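Local coordinates for uncharacterized protein lp_0118 (Lactobacillus plantarum, PDB 3K2Y) that is uncharacterised but carries a HIRAN domain, and probably binds nucleic acid, with zinc binding also suggested for it, at residues D9-V14 / L95-W100; V31-L36 / T54-K59; L36-S41 / A49-T54. All blocks are in the same frame, centred on the assembly; numbering follows the deposited sequence.

Interaction 1 of 3, residues D9-V14 / L95-W100; sequences DTVTVV and LELMLW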
loop_
_atom_site.group_PDB
_atom_site.type_symbol
_atom_site.label_atom_id
_atom_site.label_comp_id
_atom_site.label_asym_id
_atom_site.label_seq_id
_atom_site.Cartn_x
_atom_site.Cartn_y
_atom_site.Cartn_z
ATOM N N ASP A 9 6.005 1.546 -22.584
ATOM C CA ASP A 9 7.338 1.735 -22.035
ATOM C C ASP A 9 7.637 0.687 -20.977
ATOM O O ASP A 9 6.814 -0.185 -20.707
ATOM C CB ASP A 9 7.482 3.131 -21.434
ATOM C CG ASP A 9 8.823 3.763 -21.759
ATOM O OD1 ASP A 9 9.857 3.061 -21.672
ATOM O OD2 ASP A 9 8.841 4.965 -22.098
ATOM N N THR A 10 8.821 0.774 -20.382
ATOM C CA THR A 10 9.231 -0.173 -19.360
ATOM C C THR A 10 9.026 0.384 -17.960
ATOM O O THR A 10 9.126 1.589 -17.739
ATOM C CB THR A 10 10.713 -0.553 -19.520
ATOM O OG1 THR A 10 11.505 0.638 -19.578
ATOM C CG2 THR A 10 10.921 -1.361 -20.785
ATOM N N VAL A 11 8.733 -0.503 -17.015
ATOM C CA VAL A 11 8.527 -0.097 -15.632
ATOM C C VAL A 11 9.169 -1.105 -14.687
ATOM O O VAL A 11 9.504 -2.224 -15.083
ATOM C CB VAL A 11 7.016 0.019 -15.279
ATOM C CG1 VAL A 11 6.354 1.078 -16.142
ATOM C CG2 VAL A 11 6.334 -1.319 -15.460
ATOM N N THR A 12 9.344 -0.695 -13.437
ATOM C CA THR A 12 9.935 -1.563 -12.431
ATOM C C THR A 12 8.841 -1.984 -11.463
ATOM O O THR A 12 7.930 -1.209 -11.172
ATOM C CB THR A 12 11.037 -0.833 -11.646
ATOM O OG1 THR A 12 11.983 -0.269 -12.566
ATOM C CG2 THR A 12 11.753 -1.803 -10.715
ATOM N N VAL A 13 8.927 -3.217 -10.975
ATOM C CA VAL A 13 7.943 -3.730 -10.033
ATOM C C VAL A 13 8.566 -3.781 -8.645
ATOM O O VAL A 13 9.523 -4.518 -8.409
ATOM C CB VAL A 13 7.466 -5.144 -10.425
ATOM C CG1 VAL A 13 6.330 -5.574 -9.518
ATOM C CG2 VAL A 13 7.017 -5.162 -11.876
ATOM N N VAL A 14 8.017 -2.989 -7.730
ATOM C CA VAL A 14 8.517 -2.927 -6.365
ATOM C C VAL A 14 7.540 -3.572 -5.391
ATOM O O VAL A 14 6.490 -4.084 -5.793
ATOM C CB VAL A 14 8.743 -1.465 -5.933
ATOM C CG1 VAL A 14 9.731 -0.797 -6.871
ATOM C CG2 VAL A 14 7.423 -0.710 -5.939
ATOM N N LEU A 95 12.532 -6.829 -10.802
ATOM C CA LEU A 95 11.538 -7.128 -11.824
ATOM C C LEU A 95 11.202 -5.899 -12.644
ATOM O O LEU A 95 10.702 -4.906 -12.115
ATOM C CB LEU A 95 10.252 -7.655 -11.180
ATOM C CG LEU A 95 9.560 -8.873 -11.800
ATOM C CD1 LEU A 95 8.120 -8.930 -11.313
ATOM C CD2 LEU A 95 9.592 -8.786 -13.315
ATOM N N GLU A 96 11.480 -5.973 -13.941
ATOM C CA GLU A 96 11.183 -4.882 -14.855
ATOM C C GLU A 96 10.306 -5.430 -15.978
ATOM O O GLU A 96 10.377 -6.616 -16.312
ATOM C CB GLU A 96 12.478 -4.276 -15.404
ATOM C CG GLU A 96 13.312 -3.573 -14.339
ATOM C CD GLU A 96 14.514 -2.838 -14.910
ATOM O OE1 GLU A 96 14.326 -1.979 -15.800
ATOM O OE2 GLU A 96 15.648 -3.114 -14.459
ATOM N N LEU A 97 9.465 -4.575 -16.549
ATOM C CA LEU A 97 8.564 -5.016 -17.606
ATOM C C LEU A 97 8.439 -3.988 -18.718
ATOM O O LEU A 97 8.741 -2.813 -18.528
ATOM C CB LEU A 97 7.152 -5.237 -17.049
ATOM C CG LEU A 97 6.879 -5.785 -15.647
ATOM C CD1 LEU A 97 5.412 -5.500 -15.295
ATOM C CD2 LEU A 97 7.177 -7.286 -15.580
ATOM N N MET A 98 7.982 -4.451 -19.878
ATOM C CA MET A 98 7.719 -3.581 -21.017
ATOM C C MET A 98 6.200 -3.629 -21.102
ATOM O O MET A 98 5.625 -4.678 -21.379
ATOM C CB MET A 98 8.337 -4.128 -22.309
ATOM C CG MET A 98 7.859 -3.416 -23.586
ATOM S SD MET A 98 7.928 -1.598 -23.534
ATOM C CE MET A 98 9.670 -1.340 -23.739
ATOM N N LEU A 99 5.548 -2.508 -20.827
ATOM C CA LEU A 99 4.096 -2.470 -20.854
ATOM C C LEU A 99 3.547 -2.350 -22.267
ATOM O O LEU A 99 4.155 -1.712 -23.134
ATOM C CB LEU A 99 3.582 -1.318 -19.986
ATOM C CG LEU A 99 3.965 -1.395 -18.504
ATOM C CD1 LEU A 99 3.301 -0.250 -17.755
ATOM C CD2 LEU A 99 3.537 -2.737 -17.908
ATOM N N TRP A 100 2.397 -2.981 -22.488
ATOM C CA TRP A 100 1.732 -2.972 -23.782
ATOM C C TRP A 100 0.248 -2.707 -23.613
ATOM O O TRP A 100 -0.326 -2.980 -22.559
ATOM C CB TRP A 100 1.905 -4.320 -24.495
ATOM C CG TRP A 100 3.290 -4.599 -24.995
ATOM C CD1 TRP A 100 4.394 -4.892 -24.246
ATOM C CD2 TRP A 100 3.721 -4.610 -26.364
ATOM N NE1 TRP A 100 5.485 -5.084 -25.062
ATOM C CE2 TRP A 100 5.101 -4.917 -26.366
ATOM C CE3 TRP A 100 3.074 -4.390 -27.588
ATOM C CZ2 TRP A 100 5.847 -5.008 -27.545
ATOM C CZ3 TRP A 100 3.819 -4.482 -28.763
ATOM C CH2 TRP A 100 5.191 -4.788 -28.730
#
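V11 and L97 pair at the seam where the first strand of the barrel, 4-14, meets the last, 96-103. They form an antiparallel hydrogen-bonded pair. L97 N donates to V11 O at 2.8 Å. One step along, L99 N reaches D9 O at 2.6 Å. At the other end V13 N donates to L95 O at 2.7 Å. The non-hydrogen-bonded pairs between them are T10 with M98 and T12 with E96.

The buried face carries V11, L97, V13 and L99. V11 crosses L99 at about a right angle, with V11 CG1 against L99 CD1 at 3.7 Å. V13 CG2 lies obliquely over L97 CD1 at 3.8 Å. Y71 of helix 68-76 packs on both V11 and L99.

M98 leaves the backbone with CG anti to its N (chi1 168°). Its chain then bends at chi2 and chi3, which folds the thioether back over the neighbouring strand. M98 SD comes to 3.4 Å from D9 O, and M98 CE lies beside T10 CG2. T12 and E96 run side by side on this same face, with T12 OG1 4.0 Å from E96 CG. The E96 carboxylate goes on to bond H94. Pairing of first and last strands in this way is what closes the antiparallel barrel of this HIRAN domain.

Interaction 2 of 3, residues V31-L36 / T54-K59; sequences VGMAVL and TLQHAK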
loop_
_atom_site.group_PDB
_atom_site.type_symbol
_atom_site.label_atom_id
_atom_site.label_comp_id
_atom_site.label_asym_id
_atom_site.label_seq_id
_atom_site.Cartn_x
_atom_site.Cartn_y
_atom_site.Cartn_z
ATOM N N VAL A 31 11.709 -14.791 -17.651
ATOM C CA VAL A 31 11.919 -13.618 -18.493
ATOM C C VAL A 31 11.186 -13.789 -19.823
ATOM O O VAL A 31 11.109 -14.896 -20.356
ATOM C CB VAL A 31 13.420 -13.404 -18.777
ATOM C CG1 VAL A 31 13.620 -12.190 -19.672
ATOM C CG2 VAL A 31 14.171 -13.235 -17.468
ATOM N N GLY A 32 10.643 -12.695 -20.348
ATOM C CA GLY A 32 9.927 -12.755 -21.611
ATOM C C GLY A 32 8.524 -13.323 -21.487
ATOM O O GLY A 32 7.869 -13.607 -22.490
ATOM N N MET A 33 8.062 -13.490 -20.251
ATOM C CA MET A 33 6.728 -14.025 -19.989
ATOM C C MET A 33 5.783 -12.857 -19.746
ATOM O O MET A 33 6.206 -11.797 -19.283
ATOM C CB MET A 33 6.767 -14.934 -18.756
ATOM C CG MET A 33 5.585 -15.879 -18.602
ATOM S SD MET A 33 5.909 -17.152 -17.345
ATOM C CE MET A 33 4.334 -18.030 -17.347
ATOM N N ALA A 34 4.511 -13.038 -20.068
ATOM C CA ALA A 34 3.541 -11.972 -19.862
ATOM C C ALA A 34 2.999 -11.998 -18.434
ATOM O O ALA A 34 3.002 -13.044 -17.779
ATOM C CB ALA A 34 2.397 -12.109 -20.858
ATOM N N VAL A 35 2.548 -10.840 -17.955
ATOM C CA VAL A 35 1.974 -10.716 -16.616
ATOM C C VAL A 35 0.715 -9.870 -16.693
ATOM O O VAL A 35 0.556 -9.062 -17.609
ATOM C CB VAL A 35 2.956 -10.059 -15.614
ATOM C CG1 VAL A 35 4.117 -11.001 -15.326
ATOM C CG2 VAL A 35 3.470 -8.740 -16.169
ATOM N N LEU A 36 -0.181 -10.063 -15.732
ATOM C CA LEU A 36 -1.435 -9.326 -15.698
ATOM C C LEU A 36 -1.348 -8.075 -14.819
ATOM O O LEU A 36 -0.618 -8.047 -13.827
ATOM C CB LEU A 36 -2.551 -10.245 -15.195
ATOM C CG LEU A 36 -2.770 -11.544 -15.980
ATOM C CD1 LEU A 36 -3.764 -12.417 -15.245
ATOM C CD2 LEU A 36 -3.269 -11.239 -17.385
ATOM N N THR A 54 0.923 -12.740 -11.953
ATOM C CA THR A 54 1.321 -13.794 -12.876
ATOM C C THR A 54 0.070 -14.265 -13.604
ATOM O O THR A 54 -1.049 -13.970 -13.178
ATOM C CB THR A 54 1.931 -14.994 -12.122
ATOM O OG1 THR A 54 3.178 -14.602 -11.536
ATOM C CG2 THR A 54 2.175 -16.160 -13.069
ATOM N N LEU A 55 0.254 -14.989 -14.701
ATOM C CA LEU A 55 -0.884 -15.493 -15.459
ATOM C C LEU A 55 -1.698 -16.445 -14.591
ATOM O O LEU A 55 -2.878 -16.669 -14.846
ATOM C CB LEU A 55 -0.412 -16.214 -16.728
ATOM C CG LEU A 55 0.233 -15.329 -17.796
ATOM C CD1 LEU A 55 0.604 -16.175 -19.007
ATOM C CD2 LEU A 55 -0.737 -14.213 -18.190
ATOM N N GLN A 56 -1.055 -17.003 -13.567
ATOM C CA GLN A 56 -1.717 -17.924 -12.646
ATOM C C GLN A 56 -2.383 -17.137 -11.527
ATOM O O GLN A 56 -3.020 -17.709 -10.644
ATOM C CB GLN A 56 -0.710 -18.923 -12.060
ATOM C CG GLN A 56 -0.414 -20.122 -12.966
ATOM C CD GLN A 56 0.092 -19.716 -14.343
ATOM O OE1 GLN A 56 1.146 -19.090 -14.471
ATOM N NE2 GLN A 56 -0.659 -20.073 -15.380
ATOM N N HIS A 57 -2.222 -15.819 -11.576
ATOM C CA HIS A 57 -2.818 -14.923 -10.598
ATOM C C HIS A 57 -2.146 -14.937 -9.230
ATOM O O HIS A 57 -2.803 -15.083 -8.203
ATOM C CB HIS A 57 -4.307 -15.238 -10.461
ATOM C CG HIS A 57 -5.061 -15.102 -11.744
ATOM N ND1 HIS A 57 -5.312 -13.881 -12.332
ATOM C CD2 HIS A 57 -5.582 -16.035 -12.576
ATOM C CE1 HIS A 57 -5.954 -14.067 -13.472
ATOM N NE2 HIS A 57 -6.130 -15.365 -13.643
ATOM N N ALA A 58 -0.827 -14.781 -9.233
ATOM C CA ALA A 58 -0.050 -14.731 -8.002
ATOM C C ALA A 58 0.568 -13.340 -7.987
ATOM O O ALA A 58 1.253 -12.951 -8.933
ATOM C CB ALA A 58 1.038 -15.799 -8.012
ATOM N N LYS A 59 0.320 -12.589 -6.919
ATOM C CA LYS A 59 0.835 -11.230 -6.821
ATOM C C LYS A 59 2.356 -11.166 -6.860
ATOM O O LYS A 59 3.040 -11.996 -6.265
ATOM C CB LYS A 59 0.317 -10.567 -5.547
ATOM C CG LYS A 59 0.510 -9.064 -5.520
ATOM C CD LYS A 59 -0.183 -8.449 -4.326
ATOM C CE LYS A 59 -0.241 -6.935 -4.449
ATOM N NZ LYS A 59 -0.987 -6.318 -3.319
#
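T54 O takes the N-H of H57 at 2.7 Å from H57 N, while L36 CD1 lies against the same oxygen at 3.7 Å. The bond closes a type I beta turn, T54 to H57. This turn belongs to the connection between strands 50-53 and 59-63 of the barrel. The other partner is the start of strand 34-39 with the residue leading into it. No hydrogen bond crosses the contact, so side-chain packing joins the two segments.

L36 and L55 carry most of it. The CG of L36 stands anti to the carbonyl carbon (chi1 -57°), and its two methyls part over the turn. L36 CD1 goes to H57 and lies 3.3 Å from H57 CE1, oblique to the ring. L36 CD2 goes to L55 and meets L55 CD2 at 4.0 Å. The two leucine side chains cross at about a right angle. L55 also leans on the strand backbone, with its CG 3.6 Å from A34 O. Farther out, M33 extends its whole chain, and its CE comes to 4.5 Å from L55 CD1.

V35 points away from the turn. It packs on V52, L60 and L29, while L36, M33 and L55 form a surface patch. K59, at the far end of the turn segment, bonds Y62 through NZ and packs on Y45 of the second subunit. Within the turn, L55 O sits 3.5 Å above the plane of the H57 ring, offset toward the rim.

Interaction 3 of 3, residues L36-S41 / A49-T54; sequences LLQRES and AISVWT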
loop_
_atom_site.group_PDB
_atom_site.type_symbol
_atom_site.label_atom_id
_atom_site.label_comp_id
_atom_site.label_asym_id
_atom_site.label_seq_id
_atom_site.Cartn_x
_atom_site.Cartn_y
_atom_site.Cartn_z
ATOM N N LEU A 36 -0.181 -10.063 -15.732
ATOM C CA LEU A 36 -1.435 -9.326 -15.698
ATOM C C LEU A 36 -1.348 -8.075 -14.819
ATOM O O LEU A 36 -0.618 -8.047 -13.827
ATOM C CB LEU A 36 -2.551 -10.245 -15.195
ATOM C CG LEU A 36 -2.770 -11.544 -15.980
ATOM C CD1 LEU A 36 -3.764 -12.417 -15.245
ATOM C CD2 LEU A 36 -3.269 -11.239 -17.385
ATOM N N LEU A 37 -2.093 -7.040 -15.195
ATOM C CA LEU A 37 -2.113 -5.792 -14.442
ATOM C C LEU A 37 -3.475 -5.549 -13.806
ATOM O O LEU A 37 -4.513 -5.891 -14.377
ATOM C CB LEU A 37 -1.753 -4.614 -15.350
ATOM C CG LEU A 37 -0.283 -4.207 -15.484
ATOM C CD1 LEU A 37 0.577 -5.409 -15.820
ATOM C CD2 LEU A 37 -0.165 -3.141 -16.564
ATOM N N GLN A 38 -3.464 -4.958 -12.616
ATOM C CA GLN A 38 -4.691 -4.669 -11.896
ATOM C C GLN A 38 -4.659 -3.279 -11.286
ATOM O O GLN A 38 -3.774 -2.953 -10.491
ATOM C CB GLN A 38 -4.912 -5.694 -10.785
ATOM C CG GLN A 38 -6.260 -5.556 -10.095
ATOM C CD GLN A 38 -6.453 -6.565 -8.978
ATOM O OE1 GLN A 38 -5.939 -6.393 -7.869
ATOM N NE2 GLN A 38 -7.186 -7.634 -9.269
ATOM N N ARG A 39 -5.635 -2.465 -11.665
ATOM C CA ARG A 39 -5.751 -1.113 -11.156
ATOM C C ARG A 39 -6.398 -1.164 -9.774
ATOM O O ARG A 39 -7.427 -1.813 -9.581
ATOM C CB ARG A 39 -6.618 -0.272 -12.099
ATOM C CG ARG A 39 -6.756 1.176 -11.680
ATOM C CD ARG A 39 -5.434 1.917 -11.818
ATOM N NE ARG A 39 -5.329 3.035 -10.882
ATOM C CZ ARG A 39 -6.157 4.071 -10.861
ATOM N NH1 ARG A 39 -7.157 4.136 -11.727
ATOM N NH2 ARG A 39 -5.992 5.040 -9.978
ATOM N N GLU A 40 -5.789 -0.483 -8.809
ATOM C CA GLU A 40 -6.334 -0.455 -7.458
ATOM C C GLU A 40 -6.476 0.998 -7.009
ATOM O O GLU A 40 -5.681 1.497 -6.216
ATOM C CB GLU A 40 -5.417 -1.225 -6.501
ATOM C CG GLU A 40 -5.002 -2.591 -7.016
ATOM C CD GLU A 40 -4.183 -3.385 -6.008
ATOM O OE1 GLU A 40 -3.396 -2.770 -5.258
ATOM O OE2 GLU A 40 -4.315 -4.628 -5.980
ATOM N N SER A 41 -7.493 1.680 -7.529
ATOM C CA SER A 41 -7.712 3.075 -7.173
ATOM C C SER A 41 -8.151 3.189 -5.722
ATOM O O SER A 41 -8.239 4.288 -5.184
ATOM C CB SER A 41 -8.766 3.710 -8.086
ATOM O OG SER A 41 -10.066 3.242 -7.781
ATOM N N ALA A 49 -2.174 3.340 -7.605
ATOM C CA ALA A 49 -1.627 1.995 -7.508
ATOM C C ALA A 49 -2.053 1.057 -8.628
ATOM O O ALA A 49 -3.179 1.122 -9.132
ATOM C CB ALA A 49 -2.006 1.380 -6.164
ATOM N N ILE A 50 -1.120 0.186 -9.002
ATOM C CA ILE A 50 -1.326 -0.821 -10.027
ATOM C C ILE A 50 -0.499 -2.036 -9.634
ATOM O O ILE A 50 0.730 -2.025 -9.762
ATOM C CB ILE A 50 -0.840 -0.367 -11.417
ATOM C CG1 ILE A 50 -1.594 0.876 -11.874
ATOM C CG2 ILE A 50 -1.062 -1.485 -12.423
ATOM C CD1 ILE A 50 -1.033 1.462 -13.159
ATOM N N SER A 51 -1.170 -3.073 -9.140
ATOM C CA SER A 51 -0.481 -4.292 -8.751
ATOM C C SER A 51 -0.215 -5.162 -9.975
ATOM O O SER A 51 -0.943 -5.106 -10.970
ATOM C CB SER A 51 -1.294 -5.070 -7.706
ATOM O OG SER A 51 -2.655 -5.215 -8.077
ATOM N N VAL A 52 0.850 -5.951 -9.900
ATOM C CA VAL A 52 1.238 -6.834 -10.988
ATOM C C VAL A 52 0.991 -8.281 -10.568
ATOM O O VAL A 52 1.129 -8.627 -9.390
ATOM C CB VAL A 52 2.727 -6.632 -11.346
ATOM C CG1 VAL A 52 3.090 -7.453 -12.581
ATOM C CG2 VAL A 52 2.998 -5.147 -11.581
ATOM N N TRP A 53 0.611 -9.120 -11.526
ATOM C CA TRP A 53 0.327 -10.516 -11.230
ATOM C C TRP A 53 0.777 -11.473 -12.327
ATOM O O TRP A 53 0.987 -11.075 -13.474
ATOM C CB TRP A 53 -1.172 -10.706 -10.996
ATOM C CG TRP A 53 -1.763 -9.782 -9.980
ATOM C CD1 TRP A 53 -1.964 -8.437 -10.111
ATOM C CD2 TRP A 53 -2.251 -10.136 -8.683
ATOM N NE1 TRP A 53 -2.551 -7.933 -8.978
ATOM C CE2 TRP A 53 -2.739 -8.951 -8.083
ATOM C CE3 TRP A 53 -2.326 -11.340 -7.966
ATOM C CZ2 TRP A 53 -3.295 -8.934 -6.800
ATOM C CZ3 TRP A 53 -2.881 -11.325 -6.688
ATOM C CH2 TRP A 53 -3.358 -10.128 -6.118
ATOM N N THR A 54 0.923 -12.740 -11.953
ATOM C CA THR A 54 1.321 -13.794 -12.876
ATOM C C THR A 54 0.070 -14.265 -13.604
ATOM O O THR A 54 -1.049 -13.970 -13.178
ATOM C CB THR A 54 1.931 -14.994 -12.122
ATOM O OG1 THR A 54 3.178 -14.602 -11.536
ATOM C CG2 THR A 54 2.175 -16.160 -13.069
#
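The W53 ring meets L36 O at its edge, in the ring plane, with W53 CD1 4.0 Å from that oxygen. Q38 CB approaches the same ring obliquely, 3.7 Å from W53 NE1. Also near the ring plane, W53 NE1 donates to S51 OG at 2.9 Å. The second flat group is the R39 guanidinium. S41 CB lies over one of its faces, 3.5 Å above the plane and offset toward the rim. A49 O lies at its edge, where R39 NE makes a weak hydrogen bond of 3.4 Å to A49 O. The stronger partner of R39 is D76, which forms a salt bridge with NH1.

S51 OG works in both directions. S51 OG accepts from W53 NE1 and donates to E40 OE2 at 2.7 Å. It meets OE2 from above the carboxylate plane, 79° out of it. The hydroxyl sits between the backbone N and the carbonyl carbon (chi1 48°), which puts it within range of both. E40 OE1 turns to Y62 OH.

These side chains belong to a beta hairpin of strands 34-39 and 50-53. Paired backbone bonds join L36 with W53 and Q38 with S51. Past the last pair, E40 N donates to A49 O at 3.1 Å.

L37, R39, I50 and V52 share the other face. L37 CG touches I50 CG2 at 4.2 Å, and the R39 chain, bent at chi2, lies obliquely against I50 CG1. I50 also packs on Y71 and M75 of helix 68-76, while V52 packs on L97 of strand 96-103.

The chain enters with strand 4-14, whose partner in interaction 1 is not reached until residues 95-100. That contact therefore closes a loop holding nearly the whole domain. Interaction 2 is nested inside it and ties the start of strand 34-39 to the turn before strand 59-63. Interaction 3 is nested again, inside interaction 2, and closes the hairpin of strands 34-39 and 50-53. Interactions 2 and 3 share L36 and T54, and both use strand 34-39; the turn of interaction 2 follows directly on the second strand of the hairpin. No loops cross. The three contacts meet in the barrel interior: L97 touches V35 and V52, V13 touches V52, and L99 touches L37.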